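Long-range contact in rubisco operon transcriptional regulator (Synechocystis sp., PDB 5Y2W), which is a LysR-type transcriptional repressor that binds 2-phosphoglycolate in its regulatory domain and probably uses this signal to coordinate carbon and nitrogen metabolism: residues Asn143-Lys147 and Leu159-Leu164. Sequence-based numbering, arbitrary orientation.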
loop_
_atom_site.group_PDB
_atom_site.type_symbol
_atom_site.label_atom_id
_atom_site.label_comp_id
_atom_site.label_asym_id
_atom_site.label_seq_id
_atom_site.Cartn_x
_atom_site.Cartn_y
_atom_site.Cartn_z
ATOM N N ASN A 143 -1.898 5.187 2.265
ATOM C CA ASN A 143 -1.201 6.414 1.858
ATOM C C ASN A 143 -1.294 6.706 0.367
ATOM O O ASN A 143 -1.351 7.876 -0.042
ATOM C CB ASN A 143 0.257 6.405 2.304
ATOM C CG ASN A 143 0.400 6.235 3.818
ATOM O OD1 ASN A 143 -0.032 7.077 4.623
ATOM N ND2 ASN A 143 0.993 5.119 4.212
ATOM N N GLU A 144 -1.279 5.678 -0.460
ATOM C CA GLU A 144 -1.232 5.915 -1.900
ATOM C C GLU A 144 -2.620 6.408 -2.278
ATOM O O GLU A 144 -2.752 7.304 -3.036
ATOM C CB GLU A 144 -0.929 4.651 -2.705
ATOM C CG GLU A 144 -0.069 3.642 -1.967
ATOM C CD GLU A 144 1.309 4.197 -1.825
ATOM O OE1 GLU A 144 1.750 4.686 -2.901
ATOM O OE2 GLU A 144 1.908 4.200 -0.686
ATOM N N ALA A 145 -3.653 5.800 -1.709
ATOM C CA ALA A 145 -5.054 6.214 -1.983
ATOM C C ALA A 145 -5.226 7.682 -1.670
ATOM O O ALA A 145 -5.815 8.381 -2.460
ATOM C CB ALA A 145 -6.010 5.400 -1.141
ATOM N N ILE A 146 -4.659 8.131 -0.527
ATOM C CA ILE A 146 -4.746 9.477 -0.142
ATOM C C ILE A 146 -3.996 10.389 -1.087
ATOM O O ILE A 146 -4.510 11.448 -1.456
ATOM C CB ILE A 146 -4.266 9.720 1.300
ATOM C CG1 ILE A 146 -5.197 9.042 2.271
ATOM C CG2 ILE A 146 -4.266 11.208 1.568
ATOM C CD1 ILE A 146 -4.798 9.127 3.721
ATOM N N LYS A 147 -2.815 10.012 -1.541
ATOM C CA LYS A 147 -2.121 10.872 -2.534
ATOM C C LYS A 147 -2.931 11.019 -3.844
ATOM O O LYS A 147 -2.974 12.095 -4.450
ATOM C CB LYS A 147 -0.769 10.319 -2.889
ATOM C CG LYS A 147 0.212 10.437 -1.722
ATOM C CD LYS A 147 1.625 10.093 -2.149
ATOM C CE LYS A 147 1.854 8.604 -2.381
ATOM N NZ LYS A 147 3.163 8.478 -3.072
ATOM N N LEU A 159 0.589 13.154 5.780
ATOM C CA LEU A 159 1.169 11.853 5.587
ATOM C C LEU A 159 2.668 11.961 5.927
ATOM O O LEU A 159 3.239 13.056 5.922
ATOM C CB LEU A 159 1.066 11.449 4.104
ATOM C CG LEU A 159 -0.274 11.219 3.397
ATOM C CD1 LEU A 159 -0.083 10.947 1.902
ATOM C CD2 LEU A 159 -0.959 10.085 4.077
ATOM N N SER A 160 3.305 10.821 6.132
ATOM C CA SER A 160 4.766 10.747 6.188
ATOM C C SER A 160 5.360 11.290 4.942
ATOM O O SER A 160 4.967 10.914 3.839
ATOM C CB SER A 160 5.252 9.302 6.321
ATOM O OG SER A 160 6.659 9.301 6.330
ATOM N N GLN A 161 6.346 12.138 5.119
ATOM C CA GLN A 161 7.156 12.612 4.027
ATOM C C GLN A 161 7.816 11.510 3.235
ATOM O O GLN A 161 8.126 11.716 2.071
ATOM C CB GLN A 161 8.260 13.485 4.578
ATOM C CG GLN A 161 8.828 14.450 3.558
ATOM C CD GLN A 161 9.343 15.696 4.211
ATOM O OE1 GLN A 161 9.639 15.698 5.390
ATOM N NE2 GLN A 161 9.465 16.750 3.455
ATOM N N HIS A 162 8.025 10.327 3.840
ATOM C CA HIS A 162 8.592 9.192 3.088
ATOM C C HIS A 162 7.662 8.747 1.980
ATOM O O HIS A 162 8.116 8.062 1.082
ATOM C CB HIS A 162 8.872 7.999 3.999
ATOM C CG HIS A 162 9.900 8.294 5.053
ATOM N ND1 HIS A 162 11.223 8.497 4.749
ATOM C CD2 HIS A 162 9.798 8.462 6.393
ATOM C CE1 HIS A 162 11.897 8.783 5.851
ATOM N NE2 HIS A 162 11.053 8.772 6.864
ATOM N N THR A 163 6.366 9.096 2.041
ATOM C CA THR A 163 5.430 8.635 0.980
ATOM C C THR A 163 5.619 9.441 -0.310
ATOM O O THR A 163 5.206 9.005 -1.387
ATOM C CB THR A 163 3.948 8.762 1.386
ATOM O OG1 THR A 163 3.637 10.131 1.593
ATOM C CG2 THR A 163 3.602 7.939 2.654
ATOM N N LEU A 164 6.216 10.626 -0.185
ATOM C CA LEU A 164 6.509 11.504 -1.330
ATOM C C LEU A 164 7.802 11.192 -2.115
ATOM O O LEU A 164 8.148 11.920 -3.015
ATOM C CB LEU A 164 6.584 12.954 -0.856
ATOM C CG LEU A 164 5.341 13.515 -0.148
ATOM C CD1 LEU A 164 5.688 14.869 0.466
ATOM C CD2 LEU A 164 4.139 13.572 -1.105
HETATM O O HOH W 1 1.498 8.487 6.550
#
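Lys147 reaches from a helix to the backbone of a 3-10 turn, where its NZ donates to Thr163 O at 2.7 Å, the one direct hydrogen bond between 143-147 and 159-164. The ammonium sits off the line of the carbonyl, 29° from its plane, and also forms a salt bridge with Glu167, which probably offsets its charge in this buried contact. A bend at chi3 (-73°) turns the end of the lysine toward the turn, while its CG rests on Leu159 CD1 at 3.7 Å. Leu159 divides its two methyls among three residues of the helix: the other, CD2, meets Ile146 CD1 at 4.0 Å and comes within 3.2 Å of Asn143 OD1, the amide and leucine side chains lying alongside one another and running opposite ways. Thr163 completes the apolar patch by placing CG2 against Asn143 CB, and its chi1 of 63° directs OG1 back to Ser160 O, which thereby takes two donors, this hydroxyl and Thr163 N. Ser160 OG accepts from His162 N two residues on, an ST turn at the start of the 3-10 segment.

Asn143 illustrates how an amide can tie a ligand site to its scaffold. Its OD1 accepts from Arg113 and from a water, 2.8 Å away, that in turn accepts from Ser160 N; ND2 bonds to Thr19. Both Arg113 and Thr19 line the 2-phosphoglycolate pocket, and the Asn143 side chain lies about 5 Å from the ligand, consistent with a second-shell role. Ser160 OG adds a link to another pocket residue, Asn82.

In the periplasmic-binding-protein-like fold of this domain, the contact joins the first turn of helix 143-151 to the end of strand 157-160, at the edge of the chain's three-stranded antiparallel sheet, and to the 3-10 turn that follows it; Leu173 of strand 173-176 packs against Lys147 and Leu164.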